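Local coordinates for protein geranylgeranyl pyrophosphate synthase (Corynebacterium glutamicum, PDB 3LK5) that probably catalyses the magnesium-dependent condensation of isopentenyl diphosphate with allylic diphosphates during isoprenoid biosynthesis, at residues G189-D194 / R213-A218; E206-V211 / R282-A287; Y219-P224 / L243-D248. All blocks are in the same frame, centred on the assembly; numbering follows the deposited sequence.

Contact 1: G189-D194 / R213-A218; sequences GGQLLD and RFKTAA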
ATOM      1  N   GLY A 189      -2.768  -6.154  10.176  1.00 24.64           N
ATOM      2  CA  GLY A 189      -2.373  -6.865  11.421  1.00 25.23           C
ATOM      3  C   GLY A 189      -3.035  -8.261  11.493  1.00 26.67           C
ATOM      4  O   GLY A 189      -2.358  -9.276  11.789  1.00 26.02           O
ATOM      5  N   GLY A 190      -4.348  -8.317  11.250  1.00 26.30           N
ATOM      6  CA  GLY A 190      -5.060  -9.630  11.071  1.00 26.73           C
ATOM      7  C   GLY A 190      -4.431 -10.589  10.061  1.00 26.59           C
ATOM      8  O   GLY A 190      -4.248 -11.781  10.347  1.00 27.21           O
ATOM      9  N   GLN A 191      -4.075 -10.094   8.880  1.00 25.58           N
ATOM     10  CA  GLN A 191      -3.359 -10.922   7.900  1.00 27.12           C
ATOM     11  C   GLN A 191      -1.982 -11.409   8.340  1.00 26.98           C
ATOM     12  O   GLN A 191      -1.583 -12.566   8.047  1.00 26.65           O
ATOM     13  CB  GLN A 191      -3.253 -10.201   6.582  1.00 28.94           C
ATOM     14  CG  GLN A 191      -4.604  -9.805   6.110  1.00 59.34           C
ATOM     15  CD  GLN A 191      -4.776  -9.927   4.634  1.00 34.74           C
ATOM     16  OE1 GLN A 191      -5.919 -10.074   4.149  1.00 60.51           O
ATOM     17  NE2 GLN A 191      -3.675  -9.828   3.880  1.00 59.95           N
ATOM     18  N   LEU A 192      -1.261 -10.541   9.042  1.00 26.69           N
ATOM     19  CA  LEU A 192       0.033 -10.945   9.586  1.00 27.94           C
ATOM     20  C   LEU A 192      -0.142 -12.101  10.577  1.00 29.42           C
ATOM     21  O   LEU A 192       0.648 -13.052  10.574  1.00 30.64           O
ATOM     22  CB  LEU A 192       0.763  -9.771  10.266  1.00 26.62           C
ATOM     23  CG  LEU A 192       1.438  -8.826   9.268  1.00 29.85           C
ATOM     24  CD1 LEU A 192       1.773  -7.459   9.922  1.00 27.13           C
ATOM     25  CD2 LEU A 192       2.679  -9.509   8.686  1.00 26.94           C
ATOM     26  N   LEU A 193      -1.132 -11.990  11.461  1.00 30.71           N
ATOM     27  CA  LEU A 193      -1.387 -13.061  12.434  1.00 32.11           C
ATOM     28  C   LEU A 193      -1.767 -14.379  11.743  1.00 32.16           C
ATOM     29  O   LEU A 193      -1.348 -15.459  12.185  1.00 32.47           O
ATOM     30  CB  LEU A 193      -2.468 -12.645  13.437  1.00 33.16           C
ATOM     31  CG  LEU A 193      -2.837 -13.648  14.533  1.00 32.64           C
ATOM     32  CD1 LEU A 193      -1.578 -14.089  15.330  1.00 33.71           C
ATOM     33  CD2 LEU A 193      -3.824 -12.996  15.454  1.00 33.34           C
ATOM     34  N   ASP A 194      -2.543 -14.275  10.666  1.00 32.21           N
ATOM     35  CA  ASP A 194      -3.014 -15.427   9.866  1.00 34.16           C
ATOM     36  C   ASP A 194      -1.872 -16.163   9.143  1.00 35.13           C
ATOM     37  O   ASP A 194      -1.815 -17.414   9.129  1.00 35.14           O
ATOM     38  CB  ASP A 194      -4.043 -14.945   8.848  1.00 34.95           C
ATOM     39  CG  ASP A 194      -4.914 -16.055   8.319  1.00 51.14           C
ATOM     40  OD1 ASP A 194      -5.294 -16.967   9.083  1.00 37.24           O
ATOM     41  OD2 ASP A 194      -5.249 -16.005   7.127  1.00 38.30           O
ATOM     42  N   ARG A 213     -11.549 -11.590  14.282  1.00 28.41           N
ATOM     43  CA  ARG A 213     -11.917 -10.284  14.849  1.00 30.07           C
ATOM     44  C   ARG A 213     -11.357  -9.112  14.006  1.00 28.92           C
ATOM     45  O   ARG A 213     -12.056  -8.095  13.794  1.00 28.00           O
ATOM     46  CB  ARG A 213     -11.355 -10.192  16.260  1.00 33.07           C
ATOM     47  CG  ARG A 213     -11.566  -8.893  16.960  1.00 43.12           C
ATOM     48  CD  ARG A 213     -10.991  -8.948  18.389  1.00 38.71           C
ATOM     49  NE  ARG A 213     -10.973  -7.587  18.938  1.00 45.88           N
ATOM     50  CZ  ARG A 213     -10.236  -7.166  19.969  1.00 40.87           C
ATOM     51  NH1 ARG A 213      -9.399  -7.987  20.610  1.00 46.08           N
ATOM     52  NH2 ARG A 213     -10.321  -5.893  20.340  1.00 46.60           N
ATOM     53  N   PHE A 214     -10.102  -9.288  13.553  1.00 27.38           N
ATOM     54  CA  PHE A 214      -9.328  -8.180  12.927  1.00 27.02           C
ATOM     55  C   PHE A 214      -9.292  -8.282  11.414  1.00 28.31           C
ATOM     56  O   PHE A 214      -9.624  -7.312  10.736  1.00 29.12           O
ATOM     57  CB  PHE A 214      -7.904  -8.108  13.526  1.00 26.60           C
ATOM     58  CG  PHE A 214      -7.895  -7.641  14.949  1.00 29.45           C
ATOM     59  CD1 PHE A 214      -8.240  -6.311  15.258  1.00 27.54           C
ATOM     60  CD2 PHE A 214      -7.622  -8.532  15.991  1.00 26.69           C
ATOM     61  CE1 PHE A 214      -8.255  -5.857  16.608  1.00 30.79           C
ATOM     62  CE2 PHE A 214      -7.616  -8.109  17.305  1.00 30.45           C
ATOM     63  CZ  PHE A 214      -7.950  -6.780  17.630  1.00 28.09           C
ATOM     64  N   LYS A 215      -8.948  -9.462  10.874  1.00 27.91           N
ATOM     65  CA  LYS A 215      -8.871  -9.614   9.434  1.00 28.37           C
ATOM     66  C   LYS A 215     -10.261  -9.592   8.778  1.00 28.07           C
ATOM     67  O   LYS A 215     -10.407  -9.111   7.664  1.00 28.70           O
ATOM     68  CB  LYS A 215      -8.122 -10.898   9.062  1.00 31.93           C
ATOM     69  CG  LYS A 215      -7.983 -11.147   7.558  1.00 46.67           C
ATOM     70  CD  LYS A 215      -7.267 -12.481   7.246  1.00 37.16           C
ATOM     71  CE  LYS A 215      -7.880 -13.096   5.989  1.00 47.26           C
ATOM     72  NZ  LYS A 215      -7.048 -14.173   5.375  1.00 41.43           N
ATOM     73  N   THR A 216     -11.278 -10.055   9.489  1.00 26.32           N
ATOM     74  CA  THR A 216     -12.620 -10.078   8.891  1.00 26.61           C
ATOM     75  C   THR A 216     -13.586  -9.139   9.542  1.00 27.40           C
ATOM     76  O   THR A 216     -14.161  -8.317   8.846  1.00 27.92           O
ATOM     77  CB  THR A 216     -13.238 -11.495   8.872  1.00 26.51           C
ATOM     78  OG1 THR A 216     -12.357 -12.350   8.132  1.00 30.25           O
ATOM     79  CG2 THR A 216     -14.625 -11.466   8.150  1.00 28.00           C
ATOM     80  N   ALA A 217     -13.821  -9.238  10.858  1.00 26.86           N
ATOM     81  CA  ALA A 217     -14.965  -8.508  11.392  1.00 27.02           C
ATOM     82  C   ALA A 217     -14.716  -6.971  11.356  1.00 28.64           C
ATOM     83  O   ALA A 217     -15.586  -6.203  10.949  1.00 28.89           O
ATOM     84  CB  ALA A 217     -15.294  -8.939  12.807  1.00 25.63           C
ATOM     85  N   ALA A 218     -13.555  -6.549  11.842  1.00 26.68           N
ATOM     86  CA  ALA A 218     -13.186  -5.122  11.848  1.00 27.05           C
ATOM     87  C   ALA A 218     -13.173  -4.607  10.419  1.00 25.80           C
ATOM     88  O   ALA A 218     -13.778  -3.599  10.084  1.00 25.60           O
ATOM     89  CB  ALA A 218     -11.763  -4.931  12.472  1.00 27.29           C
TER
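The magnesium-binding end of the catalytic helix bundle is bridged here by K215 of helix 205-231, which reaches across G190 and Q191 to bond D194 of helix 170-199. The short helix segments approach to 7.7 Å between axes, at 133° between their directions. Where they meet, G190 has no side chain to hold the backbones apart, and its CA lies only 4.1 Å from that of K215. Here K215 CB rests against the G190 backbone, 3.8 Å from the carbonyl carbon C of G190, and F214 CB touches G190 CA. The ring of F214 then turns away, and F214 packs on D42 of the second subunit.

The first torsion of K215 sets its CG opposite the backbone N (chi1 -180°), which sends the chain out over the neighbouring helix. It crosses Q191 at about a right angle, with Q191 CG and K215 CG 3.9 Å apart, and a bend at chi3 brings the ammonium group round. The salt bridge that results joins K215 NZ to D194 OD2 at 3.1 Å. The lysine does not come in flat: it meets the oxygen from above the carboxylate plane, 40° out of it. The amide of Q191 has a different task, since its NE2 makes a weak hydrogen bond to D108.

D108 and D112, the outer acids of the family's first aspartate-rich motif (DDxxD), bind magnesium in this protein together with D194, although this chain carries none. K215 lies about 6 Å from D112, side chain to side chain. Across this contact the lysine holds one carboxylate oxygen, OD2, and the ammonium group would be expected to offset part of the negative charge of the three aspartates while no metal is bound.

Contact 2: E206-V211 / R282-A287; sequences ELADSV and RTVLLA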
ATOM      1  N   GLU A 206      -7.995 -19.664  20.031  1.00 39.80           N
ATOM      2  CA  GLU A 206      -7.874 -18.263  20.455  1.00 41.18           C
ATOM      3  C   GLU A 206      -7.225 -17.394  19.400  1.00 40.20           C
ATOM      4  O   GLU A 206      -7.639 -16.241  19.172  1.00 40.02           O
ATOM      5  CB  GLU A 206      -7.000 -18.169  21.695  1.00 44.23           C
ATOM      6  CG  GLU A 206      -7.647 -17.461  22.852  1.00 80.69           C
ATOM      7  CD  GLU A 206      -8.765 -18.294  23.449  1.00 47.69           C
ATOM      8  OE1 GLU A 206      -8.540 -19.504  23.720  1.00 81.11           O
ATOM      9  OE2 GLU A 206      -9.876 -17.746  23.644  1.00 81.06           O
ATOM     10  N   LEU A 207      -6.180 -17.921  18.772  1.00 38.38           N
ATOM     11  CA  LEU A 207      -5.483 -17.123  17.786  1.00 36.86           C
ATOM     12  C   LEU A 207      -6.279 -17.021  16.500  1.00 34.55           C
ATOM     13  O   LEU A 207      -6.285 -15.973  15.857  1.00 34.91           O
ATOM     14  CB  LEU A 207      -4.075 -17.636  17.544  1.00 37.12           C
ATOM     15  CG  LEU A 207      -3.135 -17.333  18.725  1.00 36.45           C
ATOM     16  CD1 LEU A 207      -1.845 -18.109  18.535  1.00 37.72           C
ATOM     17  CD2 LEU A 207      -2.846 -15.826  18.895  1.00 37.92           C
ATOM     18  N   ALA A 208      -6.951 -18.108  16.121  1.00 32.68           N
ATOM     19  CA  ALA A 208      -7.857 -18.078  14.969  1.00 29.97           C
ATOM     20  C   ALA A 208      -8.980 -17.069  15.217  1.00 30.24           C
ATOM     21  O   ALA A 208      -9.350 -16.323  14.275  1.00 29.48           O
ATOM     22  CB  ALA A 208      -8.445 -19.489  14.677  1.00 29.82           C
ATOM     23  N   ASP A 209      -9.500 -17.023  16.453  1.00 30.31           N
ATOM     24  CA  ASP A 209     -10.501 -16.001  16.877  1.00 32.61           C
ATOM     25  C   ASP A 209      -9.988 -14.562  16.641  1.00 32.06           C
ATOM     26  O   ASP A 209     -10.741 -13.695  16.173  1.00 30.28           O
ATOM     27  CB  ASP A 209     -10.866 -16.100  18.371  1.00 33.87           C
ATOM     28  CG  ASP A 209     -11.719 -17.328  18.717  1.00 43.29           C
ATOM     29  OD1 ASP A 209     -12.416 -17.908  17.842  1.00 35.37           O
ATOM     30  OD2 ASP A 209     -11.697 -17.705  19.917  1.00 37.13           O
ATOM     31  N   SER A 210      -8.730 -14.316  17.015  1.00 31.84           N
ATOM     32  CA  SER A 210      -8.128 -13.003  16.801  1.00 32.36           C
ATOM     33  C   SER A 210      -8.071 -12.645  15.340  1.00 30.54           C
ATOM     34  O   SER A 210      -8.380 -11.500  14.964  1.00 30.53           O
ATOM     35  CB  SER A 210      -6.732 -12.901  17.429  1.00 34.20           C
ATOM     36  OG  SER A 210      -6.835 -13.039  18.844  1.00 51.28           O
ATOM     37  N   VAL A 211      -7.670 -13.603  14.512  1.00 29.38           N
ATOM     38  CA  VAL A 211      -7.651 -13.375  13.085  1.00 29.68           C
ATOM     39  C   VAL A 211      -9.066 -12.974  12.605  1.00 30.76           C
ATOM     40  O   VAL A 211      -9.238 -11.999  11.856  1.00 29.41           O
ATOM     41  CB  VAL A 211      -7.175 -14.605  12.325  1.00 29.37           C
ATOM     42  CG1 VAL A 211      -7.362 -14.396  10.834  1.00 27.77           C
ATOM     43  CG2 VAL A 211      -5.697 -14.930  12.657  1.00 28.32           C
ATOM     44  N   ARG A 282      -6.045 -21.928   8.521  1.00 34.40           N
ATOM     45  CA  ARG A 282      -6.106 -22.206   9.954  1.00 34.28           C
ATOM     46  C   ARG A 282      -7.368 -21.640  10.625  1.00 34.04           C
ATOM     47  O   ARG A 282      -7.331 -20.620  11.327  1.00 34.37           O
ATOM     48  CB  ARG A 282      -4.829 -21.733  10.657  1.00 34.97           C
ATOM     49  CG  ARG A 282      -3.622 -22.509  10.201  1.00 35.23           C
ATOM     50  CD  ARG A 282      -3.588 -23.863  10.874  1.00 37.08           C
ATOM     51  NE  ARG A 282      -2.729 -24.806  10.172  1.00 35.47           N
ATOM     52  CZ  ARG A 282      -2.580 -26.089  10.514  1.00 38.70           C
ATOM     53  NH1 ARG A 282      -3.200 -26.602  11.584  1.00 35.99           N
ATOM     54  NH2 ARG A 282      -1.781 -26.867   9.791  1.00 36.36           N
ATOM     55  N   THR A 283      -8.475 -22.348  10.419  1.00 31.56           N
ATOM     56  CA  THR A 283      -9.776 -21.886  10.845  1.00 30.39           C
ATOM     57  C   THR A 283     -10.114 -22.288  12.280  1.00 29.27           C
ATOM     58  O   THR A 283      -9.475 -23.192  12.891  1.00 28.36           O
ATOM     59  CB  THR A 283     -10.847 -22.431   9.870  1.00 29.87           C
ATOM     60  OG1 THR A 283     -10.790 -23.871   9.849  1.00 26.87           O
ATOM     61  CG2 THR A 283     -10.589 -21.925   8.443  1.00 26.83           C
ATOM     62  N   VAL A 284     -11.139 -21.645  12.826  1.00 27.67           N
ATOM     63  CA  VAL A 284     -11.731 -22.106  14.072  1.00 28.15           C
ATOM     64  C   VAL A 284     -12.288 -23.540  13.912  1.00 28.28           C
ATOM     65  O   VAL A 284     -12.121 -24.364  14.821  1.00 28.21           O
ATOM     66  CB  VAL A 284     -12.848 -21.148  14.549  1.00 28.32           C
ATOM     67  CG1 VAL A 284     -13.710 -21.795  15.643  1.00 30.32           C
ATOM     68  CG2 VAL A 284     -12.204 -19.810  15.059  1.00 29.13           C
ATOM     69  N   LEU A 285     -12.929 -23.817  12.772  1.00 27.23           N
ATOM     70  CA  LEU A 285     -13.405 -25.183  12.447  1.00 26.38           C
ATOM     71  C   LEU A 285     -12.260 -26.213  12.584  1.00 27.61           C
ATOM     72  O   LEU A 285     -12.396 -27.251  13.284  1.00 25.82           O
ATOM     73  CB  LEU A 285     -13.958 -25.241  11.013  1.00 25.45           C
ATOM     74  CG  LEU A 285     -14.415 -26.600  10.443  1.00 27.77           C
ATOM     75  CD1 LEU A 285     -15.574 -27.190  11.249  1.00 24.99           C
ATOM     76  CD2 LEU A 285     -14.740 -26.583   8.955  1.00 25.94           C
ATOM     77  N   LEU A 286     -11.144 -25.946  11.901  1.00 27.73           N
ATOM     78  CA  LEU A 286      -9.999 -26.863  11.956  1.00 28.81           C
ATOM     79  C   LEU A 286      -9.411 -27.006  13.360  1.00 28.21           C
ATOM     80  O   LEU A 286      -9.089 -28.127  13.781  1.00 27.88           O
ATOM     81  CB  LEU A 286      -8.916 -26.483  10.919  1.00 29.22           C
ATOM     82  CG  LEU A 286      -7.663 -27.373  10.888  1.00 33.13           C
ATOM     83  CD1 LEU A 286      -7.981 -28.875  10.564  1.00 29.56           C
ATOM     84  CD2 LEU A 286      -6.594 -26.786   9.931  1.00 30.25           C
ATOM     85  N   ALA A 287      -9.283 -25.904  14.097  1.00 27.96           N
ATOM     86  CA  ALA A 287      -8.720 -25.973  15.446  1.00 28.12           C
ATOM     87  C   ALA A 287      -9.591 -26.821  16.380  1.00 28.48           C
ATOM     88  O   ALA A 287      -9.081 -27.680  17.124  1.00 28.33           O
ATOM     89  CB  ALA A 287      -8.502 -24.571  16.022  1.00 28.15           C
TER
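A208 and V284 form the close-fitting half of this contact, in which helix 205-231 leans against the start of helix 284-296. The methyl of A208 points across, with its CB 3.8 Å from V284 CG2 and, on the loop just before the helix, 3.7 Å from R282 O. It thus sits against both a branch of the valine and the peptide that leads into the helix, its CB also touching T283 C. The turn there is firmly made: T283 occupies the N-cap position and its OG1 accepts a bond from L286 N at 2.9 Å. That bond is nearly straight, with an angle of 162° at the hydrogen. V284 also touches L255 of helix 236-263, and is therefore in contact with two helices.

The other half is looser. D209 is partly exposed and stands at the margin; its side chain crosses that of V284 at about a right angle, and OD1 lies 3.4 Å from V284 CG2. This oxygen has its real partner in R336, with which it forms a salt bridge. E206, one turn earlier, is exposed and points away from the partner segment. R282 offers little more than its backbone here, as its side chain runs off among A201, E203 and V308.

No hydrogen bond links the two segments, and they bury only 149 Å² together. The chemistry therefore implies an adhesion of shape and apolar contact, while D209 OD1 is satisfied by R336, and T283 OG1 by L286 N of its own segment.

Contact 3: Y219-P224 / L243-D248; sequences YTIARP and LHYGHD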
ATOM      1  N   TYR A 219     -12.546  -5.381   9.555  1.00 25.94           N
ATOM      2  CA  TYR A 219     -12.287  -4.952   8.199  1.00 26.32           C
ATOM      3  C   TYR A 219     -13.552  -4.894   7.334  1.00 26.20           C
ATOM      4  O   TYR A 219     -13.741  -3.980   6.534  1.00 25.89           O
ATOM      5  CB  TYR A 219     -11.284  -5.945   7.594  1.00 26.85           C
ATOM      6  CG  TYR A 219     -11.069  -5.759   6.123  1.00 28.04           C
ATOM      7  CD1 TYR A 219     -10.741  -4.484   5.608  1.00 28.24           C
ATOM      8  CD2 TYR A 219     -11.138  -6.843   5.249  1.00 27.62           C
ATOM      9  CE1 TYR A 219     -10.529  -4.306   4.257  1.00 27.10           C
ATOM     10  CE2 TYR A 219     -10.899  -6.699   3.897  1.00 27.70           C
ATOM     11  CZ  TYR A 219     -10.592  -5.421   3.412  1.00 29.31           C
ATOM     12  OH  TYR A 219     -10.395  -5.234   2.081  1.00 29.01           O
ATOM     13  N   THR A 220     -14.434  -5.869   7.512  1.00 24.54           N
ATOM     14  CA  THR A 220     -15.495  -6.081   6.522  1.00 25.46           C
ATOM     15  C   THR A 220     -16.797  -5.419   6.913  1.00 25.09           C
ATOM     16  O   THR A 220     -17.567  -4.988   6.037  1.00 26.25           O
ATOM     17  CB  THR A 220     -15.698  -7.608   6.290  1.00 25.87           C
ATOM     18  OG1 THR A 220     -14.458  -8.163   5.829  1.00 27.41           O
ATOM     19  CG2 THR A 220     -16.856  -7.909   5.283  1.00 25.55           C
ATOM     20  N   ILE A 221     -17.039  -5.339   8.218  1.00 24.70           N
ATOM     21  CA  ILE A 221     -18.303  -4.844   8.691  1.00 23.15           C
ATOM     22  C   ILE A 221     -18.209  -3.723   9.693  1.00 22.54           C
ATOM     23  O   ILE A 221     -18.821  -2.658   9.493  1.00 22.16           O
ATOM     24  CB  ILE A 221     -19.190  -6.019   9.326  1.00 21.71           C
ATOM     25  CG1 ILE A 221     -19.255  -7.191   8.348  1.00 25.02           C
ATOM     26  CG2 ILE A 221     -20.605  -5.440   9.698  1.00 24.09           C
ATOM     27  CD1 ILE A 221     -20.485  -8.215   8.625  1.00 24.73           C
ATOM     28  N   ALA A 222     -17.479  -3.943  10.789  1.00 22.16           N
ATOM     29  CA  ALA A 222     -17.497  -2.940  11.859  1.00 21.92           C
ATOM     30  C   ALA A 222     -16.887  -1.605  11.450  1.00 21.21           C
ATOM     31  O   ALA A 222     -17.495  -0.551  11.661  1.00 20.44           O
ATOM     32  CB  ALA A 222     -16.807  -3.457  13.152  1.00 22.38           C
ATOM     33  N   ARG A 223     -15.689  -1.632  10.888  1.00 22.14           N
ATOM     34  CA  ARG A 223     -15.104  -0.357  10.497  1.00 21.93           C
ATOM     35  C   ARG A 223     -15.807   0.324   9.295  1.00 22.25           C
ATOM     36  O   ARG A 223     -15.904   1.542   9.303  1.00 23.52           O
ATOM     37  CB  ARG A 223     -13.575  -0.421  10.275  1.00 22.39           C
ATOM     38  CG  ARG A 223     -12.738  -0.775  11.530  1.00 23.21           C
ATOM     39  CD  ARG A 223     -12.898   0.257  12.626  1.00 23.62           C
ATOM     40  NE  ARG A 223     -11.931  -0.007  13.717  1.00 24.92           N
ATOM     41  CZ  ARG A 223     -11.966   0.605  14.899  1.00 27.25           C
ATOM     42  NH1 ARG A 223     -12.878   1.553  15.161  1.00 26.16           N
ATOM     43  NH2 ARG A 223     -11.052   0.314  15.829  1.00 27.31           N
ATOM     44  N   PRO A 224     -16.268  -0.433   8.266  1.00 22.01           N
ATOM     45  CA  PRO A 224     -17.064   0.278   7.239  1.00 21.39           C
ATOM     46  C   PRO A 224     -18.279   0.976   7.878  1.00 21.21           C
ATOM     47  O   PRO A 224     -18.556   2.103   7.542  1.00 20.47           O
ATOM     48  CB  PRO A 224     -17.482  -0.864   6.279  1.00 20.62           C
ATOM     49  CG  PRO A 224     -16.205  -1.756   6.293  1.00 22.82           C
ATOM     50  CD  PRO A 224     -15.909  -1.801   7.821  1.00 21.81           C
ATOM     51  N   LEU A 243     -20.748  -0.783  15.930  1.00 23.30           N
ATOM     52  CA  LEU A 243     -19.481  -1.482  16.093  1.00 24.54           C
ATOM     53  C   LEU A 243     -19.697  -2.842  16.756  1.00 25.73           C
ATOM     54  O   LEU A 243     -19.018  -3.800  16.390  1.00 25.87           O
ATOM     55  CB  LEU A 243     -18.452  -0.652  16.904  1.00 23.25           C
ATOM     56  CG  LEU A 243     -17.725   0.463  16.128  1.00 24.09           C
ATOM     57  CD1 LEU A 243     -16.944   1.390  17.137  1.00 24.40           C
ATOM     58  CD2 LEU A 243     -16.788  -0.110  15.054  1.00 24.53           C
ATOM     59  N   HIS A 244     -20.631  -2.917  17.698  1.00 27.06           N
ATOM     60  CA  HIS A 244     -20.953  -4.215  18.333  1.00 28.89           C
ATOM     61  C   HIS A 244     -21.618  -5.150  17.341  1.00 27.18           C
ATOM     62  O   HIS A 244     -21.269  -6.321  17.243  1.00 27.00           O
ATOM     63  CB  HIS A 244     -21.872  -4.020  19.533  1.00 31.91           C
ATOM     64  CG  HIS A 244     -21.175  -3.598  20.785  1.00 38.27           C
ATOM     65  ND1 HIS A 244     -20.288  -4.417  21.451  1.00 36.84           N
ATOM     66  CD2 HIS A 244     -21.316  -2.492  21.557  1.00 36.32           C
ATOM     67  CE1 HIS A 244     -19.870  -3.810  22.553  1.00 38.29           C
ATOM     68  NE2 HIS A 244     -20.486  -2.644  22.648  1.00 38.19           N
ATOM     69  N   TYR A 245     -22.601  -4.633  16.608  1.00 26.37           N
ATOM     70  CA  TYR A 245     -23.165  -5.391  15.493  1.00 26.10           C
ATOM     71  C   TYR A 245     -22.088  -5.889  14.541  1.00 25.11           C
ATOM     72  O   TYR A 245     -22.052  -7.079  14.174  1.00 24.68           O
ATOM     73  CB  TYR A 245     -24.204  -4.528  14.747  1.00 25.49           C
ATOM     74  CG  TYR A 245     -24.661  -5.039  13.387  1.00 26.41           C
ATOM     75  CD1 TYR A 245     -25.895  -5.720  13.239  1.00 24.27           C
ATOM     76  CD2 TYR A 245     -23.859  -4.821  12.233  1.00 24.05           C
ATOM     77  CE1 TYR A 245     -26.325  -6.139  11.956  1.00 25.75           C
ATOM     78  CE2 TYR A 245     -24.244  -5.253  10.980  1.00 25.94           C
ATOM     79  CZ  TYR A 245     -25.484  -5.902  10.835  1.00 25.53           C
ATOM     80  OH  TYR A 245     -25.828  -6.288   9.560  1.00 25.48           O
ATOM     81  N   GLY A 246     -21.181  -5.013  14.148  1.00 25.14           N
ATOM     82  CA  GLY A 246     -20.175  -5.399  13.158  1.00 24.72           C
ATOM     83  C   GLY A 246     -19.241  -6.469  13.725  1.00 25.15           C
ATOM     84  O   GLY A 246     -18.762  -7.339  12.982  1.00 25.69           O
ATOM     85  N   HIS A 247     -18.916  -6.359  15.010  1.00 25.17           N
ATOM     86  CA  HIS A 247     -18.006  -7.326  15.641  1.00 28.02           C
ATOM     87  C   HIS A 247     -18.659  -8.734  15.605  1.00 25.95           C
ATOM     88  O   HIS A 247     -18.051  -9.694  15.094  1.00 25.52           O
ATOM     89  CB  HIS A 247     -17.707  -6.921  17.095  1.00 32.26           C
ATOM     90  CG  HIS A 247     -17.046  -7.989  17.921  1.00 36.09           C
ATOM     91  ND1 HIS A 247     -17.754  -8.963  18.606  1.00 35.81           N
ATOM     92  CD2 HIS A 247     -15.738  -8.198  18.222  1.00 35.68           C
ATOM     93  CE1 HIS A 247     -16.908  -9.749  19.258  1.00 36.55           C
ATOM     94  NE2 HIS A 247     -15.679  -9.306  19.043  1.00 36.76           N
ATOM     95  N   ASP A 248     -19.897  -8.810  16.088  1.00 25.05           N
ATOM     96  CA  ASP A 248     -20.630 -10.098  16.160  1.00 26.19           C
ATOM     97  C   ASP A 248     -20.974 -10.678  14.789  1.00 25.27           C
ATOM     98  O   ASP A 248     -20.661 -11.831  14.495  1.00 24.38           O
ATOM     99  CB  ASP A 248     -21.892  -9.951  16.989  1.00 27.55           C
ATOM    100  CG  ASP A 248     -21.608  -9.704  18.451  1.00 33.70           C
ATOM    101  OD1 ASP A 248     -20.433  -9.727  18.886  1.00 31.42           O
ATOM    102  OD2 ASP A 248     -22.572  -9.481  19.183  1.00 30.31           O
TER
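With chi1 at -51°, I221 puts CG1 beside its backbone N and anti to the carbonyl carbon, and this leaves CG2 anti to N, facing helix 236-263, which brings that methyl against the backbone of G246. L243 answers from the other helix: with CG opposite its carbonyl carbon (chi1 -79°), the chain swings round to bring CD2 against A222.

The two groups clasp a very close helix pairing. I221 CG2 stands 3.5 Å from G246 CA, tighter than usual for two carbons, and the same methyl lies 3.9 Å from Y245 CE2, where the isoleucine and tyrosine side chains cross at about a right angle. At the centre, A222 CA and G246 CA are 3.9 Å apart, because one residue offers only a methyl and the other no side chain at all. L243 CD2 closes the far end, 3.5 Å from A222 O and 3.8 Å from A222 CB. It also skirts the guanidinium group of R223 obliquely, while R223 is held by a salt bridge to E186 and a bond to H226.

No hydrogen bond spans the pair, and several polar groups at its borders find partners outside it. Y245 OH bonds to L361 O and to the hydroxyl of Y69. Within the helix, H247, which sets out away from the partner segment, donates from ND1 in its ring plane to D248 OD1 at 2.8 Å; S343 binds the other carboxylate oxygen of D248, which should steady the pair.

The segment axes run 7.3 Å apart and almost exactly antiparallel, at 177°. Antiparallel pairing of consecutive helices is characteristic of the all-helical isoprenoid synthase fold; in this pair, which lies away from the metal-binding residues, the close approach occurs at A222 and G246.

Overall arrangement
Helix 205-231 is shared by all three contacts and shows how one helix can serve several neighbours in turn. Contacts 1 and 2, with centres 11 Å apart, touch directly: L193 CD2 packs on S210 CB at 3.5 Å, and V211 lies beside D194. Contact 3 follows contact 1 along the same helix, 12 Å away between centres, joined by a probable backbone bond from A222 N to A217 O of 3.0 Å. Contacts 2 and 3 do not meet. The magnesium site belongs to contact 1 through D194; contact 2 borders it, with the R282 side chain about 5 Å from that of D194, whereas contact 3 stands apart.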